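Local coordinates for protein tryptophan decarboxylase 1 (Oryza sativa subsp. japonica, PDB 6KHO) that decarboxylates L-tryptophan to tryptamine and 5-hydroxy-L-tryptophan to serotonin, using pyridoxal 5'-phosphate as cofactor, at residues A110-G115 with L332-D337; D116-A121 with R385-W390. All blocks are in the same frame, centred on the assembly; numbering follows the deposited sequence.

Interaction 1: residues A110-G115 with L332-D337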
ATOM      1  N   ALA A 110     -14.406  15.339  -5.059  1.00 25.12           N
ATOM      2  CA  ALA A 110     -14.109  16.175  -3.895  1.00 25.73           C
ATOM      3  C   ALA A 110     -14.318  15.410  -2.593  1.00 25.36           C
ATOM      4  O   ALA A 110     -13.533  15.557  -1.649  1.00 25.94           O
ATOM      5  CB  ALA A 110     -14.969  17.438  -3.925  1.00 25.28           C
ATOM      6  N   ALA A 111     -15.356  14.566  -2.532  1.00 26.75           N
ATOM      7  CA  ALA A 111     -15.606  13.792  -1.317  1.00 28.45           C
ATOM      8  C   ALA A 111     -14.457  12.835  -1.016  1.00 26.61           C
ATOM      9  O   ALA A 111     -14.071  12.667   0.148  1.00 26.32           O
ATOM     10  CB  ALA A 111     -16.918  13.016  -1.435  1.00 26.41           C
ATOM     11  N   ALA A 112     -13.899  12.201  -2.048  1.00 23.91           N
ATOM     12  CA  ALA A 112     -12.831  11.232  -1.823  1.00 26.08           C
ATOM     13  C   ALA A 112     -11.543  11.913  -1.390  1.00 25.41           C
ATOM     14  O   ALA A 112     -10.850  11.425  -0.491  1.00 25.38           O
ATOM     15  CB  ALA A 112     -12.584  10.398  -3.083  1.00 25.51           C
ATOM     16  N   ILE A 113     -11.205  13.038  -2.026  1.00 25.21           N
ATOM     17  CA  ILE A 113     -10.025  13.800  -1.621  1.00 27.30           C
ATOM     18  C   ILE A 113     -10.187  14.310  -0.191  1.00 25.60           C
ATOM     19  O   ILE A 113      -9.251  14.240   0.613  1.00 24.86           O
ATOM     20  CB  ILE A 113      -9.769  14.958  -2.602  1.00 27.55           C
ATOM     21  CG1 ILE A 113      -9.466  14.407  -4.000  1.00 26.72           C
ATOM     22  CG2 ILE A 113      -8.612  15.800  -2.113  1.00 26.50           C
ATOM     23  CD1 ILE A 113      -9.666  15.448  -5.115  1.00 27.13           C
ATOM     24  N   ALA A 114     -11.379  14.815   0.145  1.00 23.83           N
ATOM     25  CA  ALA A 114     -11.662  15.251   1.510  1.00 24.89           C
ATOM     26  C   ALA A 114     -11.477  14.113   2.500  1.00 26.06           C
ATOM     27  O   ALA A 114     -10.824  14.274   3.542  1.00 26.20           O
ATOM     28  CB  ALA A 114     -13.092  15.804   1.598  1.00 26.15           C
ATOM     29  N   GLY A 115     -12.025  12.936   2.173  1.00 26.48           N
ATOM     30  CA  GLY A 115     -11.903  11.802   3.068  1.00 27.61           C
ATOM     31  C   GLY A 115     -10.465  11.361   3.255  1.00 27.74           C
ATOM     32  O   GLY A 115     -10.037  11.057   4.374  1.00 27.74           O
ATOM     33  N   LEU A 332     -14.593   4.534  -9.883  1.00 28.83           N
ATOM     34  CA  LEU A 332     -15.624   4.869  -8.897  1.00 30.58           C
ATOM     35  C   LEU A 332     -15.239   6.097  -8.065  1.00 30.01           C
ATOM     36  O   LEU A 332     -15.535   6.181  -6.865  1.00 31.24           O
ATOM     37  CB  LEU A 332     -15.938   3.668  -8.005  1.00 28.76           C
ATOM     38  CG  LEU A 332     -17.363   3.633  -7.446  1.00 34.75           C
ATOM     39  CD1 LEU A 332     -18.367   3.446  -8.578  1.00 31.89           C
ATOM     40  CD2 LEU A 332     -17.523   2.547  -6.380  1.00 35.34           C
ATOM     41  N   MET A 333     -14.568   7.066  -8.697  1.00 28.22           N
ATOM     42  CA  MET A 333     -14.375   8.424  -8.157  1.00 30.72           C
ATOM     43  C   MET A 333     -13.685   8.448  -6.797  1.00 29.50           C
ATOM     44  O   MET A 333     -13.905   9.366  -6.002  1.00 27.84           O
ATOM     45  CB  MET A 333     -15.707   9.170  -8.063  1.00 29.68           C
ATOM     46  CG  MET A 333     -16.204   9.659  -9.419  1.00 36.77           C
ATOM     47  SD  MET A 333     -17.854  10.360  -9.316  1.00 47.82           S
ATOM     48  CE  MET A 333     -18.796   8.892  -9.094  1.00 36.92           C
ATOM     49  N   THR A 334     -12.842   7.461  -6.521  1.00 27.37           N
ATOM     50  CA  THR A 334     -12.103   7.372  -5.268  1.00 28.05           C
ATOM     51  C   THR A 334     -10.615   7.416  -5.592  1.00 33.63           C
ATOM     52  O   THR A 334     -10.117   6.541  -6.304  1.00 32.80           O
ATOM     53  CB  THR A 334     -12.455   6.075  -4.532  1.00 29.71           C
ATOM     54  OG1 THR A 334     -13.874   6.006  -4.293  1.00 30.62           O
ATOM     55  CG2 THR A 334     -11.727   5.998  -3.214  1.00 28.48           C
ATOM     56  N   CYS A 335      -9.902   8.423  -5.088  1.00 27.15           N
ATOM     57  CA  CYS A 335      -8.495   8.566  -5.456  1.00 27.43           C
ATOM     58  C   CYS A 335      -7.676   7.359  -4.981  1.00 32.32           C
ATOM     59  O   CYS A 335      -8.029   6.676  -4.010  1.00 29.65           O
ATOM     60  CB  CYS A 335      -7.913   9.863  -4.865  1.00 29.00           C
ATOM     61  SG  CYS A 335      -8.018  10.011  -3.031  1.00 34.08           S
ATOM     62  N   LEU A 336      -6.560   7.104  -5.674  1.00 27.83           N
ATOM     63  CA  LEU A 336      -5.671   6.010  -5.286  1.00 31.03           C
ATOM     64  C   LEU A 336      -5.179   6.199  -3.848  1.00 33.53           C
ATOM     65  O   LEU A 336      -5.053   7.329  -3.367  1.00 32.64           O
ATOM     66  CB  LEU A 336      -4.475   5.940  -6.245  1.00 33.65           C
ATOM     67  CG  LEU A 336      -4.660   5.256  -7.611  1.00 34.22           C
ATOM     68  CD1 LEU A 336      -5.387   6.141  -8.624  1.00 33.01           C
ATOM     69  CD2 LEU A 336      -3.304   4.820  -8.161  1.00 35.71           C
ATOM     70  N   ASP A 337      -4.915   5.091  -3.138  1.00 30.45           N
ATOM     71  CA  ASP A 337      -5.183   3.704  -3.565  1.00 32.71           C
ATOM     72  C   ASP A 337      -6.470   3.184  -2.928  1.00 33.06           C
ATOM     73  O   ASP A 337      -6.783   3.526  -1.777  1.00 31.65           O
ATOM     74  CB  ASP A 337      -4.044   2.747  -3.165  1.00 34.52           C
ATOM     75  CG  ASP A 337      -2.661   3.372  -3.278  1.00 39.02           C
ATOM     76  OD1 ASP A 337      -2.313   3.855  -4.374  1.00 43.04           O
ATOM     77  OD2 ASP A 337      -1.916   3.376  -2.268  1.00 46.46           O
TER
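The methyl group of Ala-112 lies over the backbone of Met-333 and Thr-334, where CB stands 3.4 Å from Met-333 O and 3.8 Å from Thr-334 CA. This is helix-on-loop packing inside the large domain of a PLP-dependent group II decarboxylase: the first turn of helix 110-122 rests on the loop that leads from helix 328-331 to strand 339-343. The small side chain is consistent with the close approach, the CA atoms of Ala-112 and Thr-334 being 5.2 Å apart. Ala-112 CB also reaches Cys-335 N at 3.9 Å, so one methyl spans three successive residues of the loop. The contact is buried and small, with 149 Å² covered in total, and van der Waals packing carries it.

Two residues just before the helix meet polar backbone atoms of the contact. Ser-109 OG is hydrogen-bonded to both Met-333 O and Ala-112 N, and so bridges the loop and the first turn of the helix, while Thr-107 OG1 pairs with Met-333 N. On the loop side, Thr-334 OG1 donates to Leu-332 O at 3.1 Å, from above the carbonyl plane and 44° out of it, which ties the side chain back to the loop two residues earlier. Helix 328-331 carries Lys-330, the cofactor-attachment lysine, not joined to it in this structure and about 9 Å from Thr-334 between side chains. Cys-335 turns its thiol to the helix: with chi1 at 58°, SG sits between the backbone N and the carbonyl carbon, and it ends 4.1 Å from Ala-112 O.

Interaction 2: residues D116-A121 with R385-W390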
ATOM      1  N   ASP A 116      -9.690  11.336   2.168  1.00 25.67           N
ATOM      2  CA  ASP A 116      -8.302  10.926   2.318  1.00 28.17           C
ATOM      3  C   ASP A 116      -7.480  11.960   3.068  1.00 25.09           C
ATOM      4  O   ASP A 116      -6.571  11.590   3.819  1.00 26.55           O
ATOM      5  CB  ASP A 116      -7.659  10.623   0.972  1.00 28.47           C
ATOM      6  CG  ASP A 116      -7.330   9.144   0.829  1.00 39.68           C
ATOM      7  OD1 ASP A 116      -7.754   8.353   1.721  1.00 38.52           O
ATOM      8  OD2 ASP A 116      -6.652   8.765  -0.145  1.00 41.42           O
ATOM      9  N   LEU A 117      -7.781  13.245   2.887  1.00 24.55           N
ATOM     10  CA  LEU A 117      -7.122  14.280   3.681  1.00 23.41           C
ATOM     11  C   LEU A 117      -7.393  14.089   5.170  1.00 25.25           C
ATOM     12  O   LEU A 117      -6.475  14.165   5.999  1.00 23.90           O
ATOM     13  CB  LEU A 117      -7.591  15.659   3.210  1.00 23.08           C
ATOM     14  CG  LEU A 117      -7.344  16.902   4.064  1.00 25.69           C
ATOM     15  CD1 LEU A 117      -5.862  17.155   4.281  1.00 23.24           C
ATOM     16  CD2 LEU A 117      -8.022  18.112   3.404  1.00 23.84           C
ATOM     17  N   ILE A 118      -8.649  13.831   5.530  1.00 22.49           N
ATOM     18  CA  ILE A 118      -8.975  13.620   6.937  1.00 24.61           C
ATOM     19  C   ILE A 118      -8.253  12.385   7.476  1.00 23.50           C
ATOM     20  O   ILE A 118      -7.692  12.408   8.579  1.00 24.46           O
ATOM     21  CB  ILE A 118     -10.504  13.549   7.111  1.00 24.84           C
ATOM     22  CG1 ILE A 118     -11.089  14.947   6.839  1.00 28.49           C
ATOM     23  CG2 ILE A 118     -10.863  13.097   8.522  1.00 24.86           C
ATOM     24  CD1 ILE A 118     -12.617  15.009   6.664  1.00 28.04           C
ATOM     25  N   ALA A 119      -8.196  11.310   6.683  1.00 23.76           N
ATOM     26  CA  ALA A 119      -7.513  10.108   7.143  1.00 24.66           C
ATOM     27  C   ALA A 119      -6.026  10.367   7.345  1.00 26.71           C
ATOM     28  O   ALA A 119      -5.437   9.897   8.328  1.00 26.09           O
ATOM     29  CB  ALA A 119      -7.743   8.961   6.157  1.00 24.65           C
ATOM     30  N   SER A 120      -5.413  11.150   6.448  1.00 24.37           N
ATOM     31  CA  SER A 120      -3.989  11.466   6.565  1.00 26.86           C
ATOM     32  C   SER A 120      -3.696  12.289   7.807  1.00 28.66           C
ATOM     33  O   SER A 120      -2.605  12.187   8.374  1.00 27.31           O
ATOM     34  CB  SER A 120      -3.502  12.259   5.346  1.00 28.12           C
ATOM     35  OG  SER A 120      -3.493  11.474   4.187  1.00 33.25           O
ATOM     36  N   ALA A 121      -4.643  13.126   8.232  1.00 24.47           N
ATOM     37  CA  ALA A 121      -4.380  13.974   9.386  1.00 25.57           C
ATOM     38  C   ALA A 121      -4.572  13.221  10.696  1.00 26.76           C
ATOM     39  O   ALA A 121      -3.778  13.380  11.635  1.00 27.41           O
ATOM     40  CB  ALA A 121      -5.282  15.209   9.334  1.00 27.37           C
ATOM     41  N   ARG A 385      -8.450   3.676   4.925  1.00 26.17           N
ATOM     42  CA  ARG A 385      -8.951   3.819   3.555  1.00 27.87           C
ATOM     43  C   ARG A 385     -10.460   3.744   3.466  1.00 27.73           C
ATOM     44  O   ARG A 385     -11.031   4.201   2.473  1.00 26.52           O
ATOM     45  CB  ARG A 385      -8.393   2.735   2.629  1.00 32.35           C
ATOM     46  CG  ARG A 385      -6.896   2.702   2.527  1.00 34.36           C
ATOM     47  CD  ARG A 385      -6.406   1.972   1.257  1.00 36.88           C
ATOM     48  NE  ARG A 385      -5.124   2.576   0.953  1.00 39.85           N
ATOM     49  CZ  ARG A 385      -3.963   2.102   1.381  1.00 44.70           C
ATOM     50  NH1 ARG A 385      -3.934   0.950   2.050  1.00 43.04           N
ATOM     51  NH2 ARG A 385      -2.838   2.773   1.112  1.00 37.73           N
ATOM     52  N   GLY A 386     -11.115   3.151   4.461  1.00 26.09           N
ATOM     53  CA  GLY A 386     -12.564   3.064   4.422  1.00 25.10           C
ATOM     54  C   GLY A 386     -13.236   4.420   4.398  1.00 26.80           C
ATOM     55  O   GLY A 386     -14.330   4.556   3.852  1.00 26.09           O
ATOM     56  N   LEU A 387     -12.581   5.444   4.956  1.00 24.07           N
ATOM     57  CA  LEU A 387     -13.232   6.737   5.117  1.00 26.58           C
ATOM     58  C   LEU A 387     -13.579   7.356   3.766  1.00 28.04           C
ATOM     59  O   LEU A 387     -14.716   7.796   3.549  1.00 24.54           O
ATOM     60  CB  LEU A 387     -12.343   7.672   5.944  1.00 23.67           C
ATOM     61  CG  LEU A 387     -12.971   9.019   6.315  1.00 26.49           C
ATOM     62  CD1 LEU A 387     -14.241   8.813   7.134  1.00 27.14           C
ATOM     63  CD2 LEU A 387     -11.982   9.879   7.091  1.00 25.26           C
ATOM     64  N   LYS A 388     -12.616   7.400   2.837  1.00 22.88           N
ATOM     65  CA  LYS A 388     -12.898   8.063   1.565  1.00 25.76           C
ATOM     66  C   LYS A 388     -13.940   7.295   0.763  1.00 26.25           C
ATOM     67  O   LYS A 388     -14.784   7.906   0.097  1.00 26.05           O
ATOM     68  CB  LYS A 388     -11.616   8.248   0.748  1.00 26.04           C
ATOM     69  CG  LYS A 388     -10.943   6.959   0.293  1.00 25.56           C
ATOM     70  CD  LYS A 388      -9.657   7.276  -0.460  1.00 29.38           C
ATOM     71  CE  LYS A 388      -8.745   6.056  -0.537  1.00 29.28           C
ATOM     72  NZ  LYS A 388      -7.475   6.381  -1.267  1.00 30.57           N
ATOM     73  N   LEU A 389     -13.911   5.958   0.826  1.00 24.36           N
ATOM     74  CA  LEU A 389     -14.904   5.176   0.091  1.00 25.38           C
ATOM     75  C   LEU A 389     -16.310   5.396   0.655  1.00 25.47           C
ATOM     76  O   LEU A 389     -17.272   5.564  -0.105  1.00 23.03           O
ATOM     77  CB  LEU A 389     -14.534   3.692   0.128  1.00 23.86           C
ATOM     78  CG  LEU A 389     -15.415   2.801  -0.740  1.00 28.69           C
ATOM     79  CD1 LEU A 389     -15.555   3.370  -2.156  1.00 27.62           C
ATOM     80  CD2 LEU A 389     -14.879   1.350  -0.758  1.00 27.24           C
ATOM     81  N   TRP A 390     -16.443   5.409   1.985  1.00 25.47           N
ATOM     82  CA  TRP A 390     -17.738   5.719   2.597  1.00 25.41           C
ATOM     83  C   TRP A 390     -18.184   7.141   2.256  1.00 25.57           C
ATOM     84  O   TRP A 390     -19.356   7.377   1.941  1.00 25.89           O
ATOM     85  CB  TRP A 390     -17.656   5.524   4.112  1.00 25.03           C
ATOM     86  CG  TRP A 390     -18.822   6.105   4.860  1.00 26.32           C
ATOM     87  CD1 TRP A 390     -20.081   5.584   4.955  1.00 25.92           C
ATOM     88  CD2 TRP A 390     -18.836   7.335   5.605  1.00 26.15           C
ATOM     89  NE1 TRP A 390     -20.882   6.418   5.707  1.00 30.55           N
ATOM     90  CE2 TRP A 390     -20.144   7.500   6.116  1.00 25.63           C
ATOM     91  CE3 TRP A 390     -17.876   8.321   5.871  1.00 24.45           C
ATOM     92  CZ2 TRP A 390     -20.510   8.596   6.904  1.00 26.25           C
ATOM     93  CZ3 TRP A 390     -18.239   9.413   6.670  1.00 27.63           C
ATOM     94  CH2 TRP A 390     -19.552   9.538   7.171  1.00 28.16           C
TER
HETATM   95  O   HOH W   1      -9.580   7.487   3.520  1.00 26.83           O
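Lys-388 NZ donates to Asp-116 OD2 at 2.8 Å, a buried salt bridge in which the ammonium meets the carboxylate from above its plane, 36° out of it. The same nitrogen is hydrogen-bonded to the carbonyls of Cys-335 and Asp-337, so three acceptors surround the charge. Its chain runs extended beyond CG across the carboxylate, with CD 3.1 Å from Asp-116 OD1. That oxygen accepts from a water at 2.7 Å, which in turn accepts from Lys-388 N. Asp-116 O takes both Ser-120 N and Ser-120 OG, from opposite faces of its plane. With alanine here instead of Lys-388, the buried Asp-116 carboxylate is likely to lose this countercharge, and the two loop carbonyls this donor. Beside the polar pair, Leu-387 CD2 packs at 3.7 Å on Ile-118 CG2, the side chains crossing at about a right angle. The two short helical segments form a near-antiparallel helix-helix contact, their axes at 159° and 8.7 Å apart, close to the dimer interface of this PLP-dependent decarboxylase. Helix 133-149 adds Met-138 against Leu-387, Phe-40 of the second subunit packs on Ile-118, and the carbonyls gripped by Lys-388 lie in the loop before strand 339-343.

From the N terminus, helix 110-122 supplies the first segment of both contacts. Interaction 1 closes a loop of 216 intervening residues at 332-337, shortly after the cofactor-attachment lysine; interaction 2 closes one of 263 residues at 385-390, around the beginning of helix 386-420. Because the segments alternate along the chain, the two closures cross. Their centres are 8 Å apart, and they meet directly where Cys-335 SG lies 3.4 Å from Asp-116 OD2 and where Lys-388 reaches into the loop of interaction 1. Helix 110-122, the loop before strand 339-343 and helix 386-420 are thereby joined on one side of the chain's centre, where both contacts also touch the second subunit.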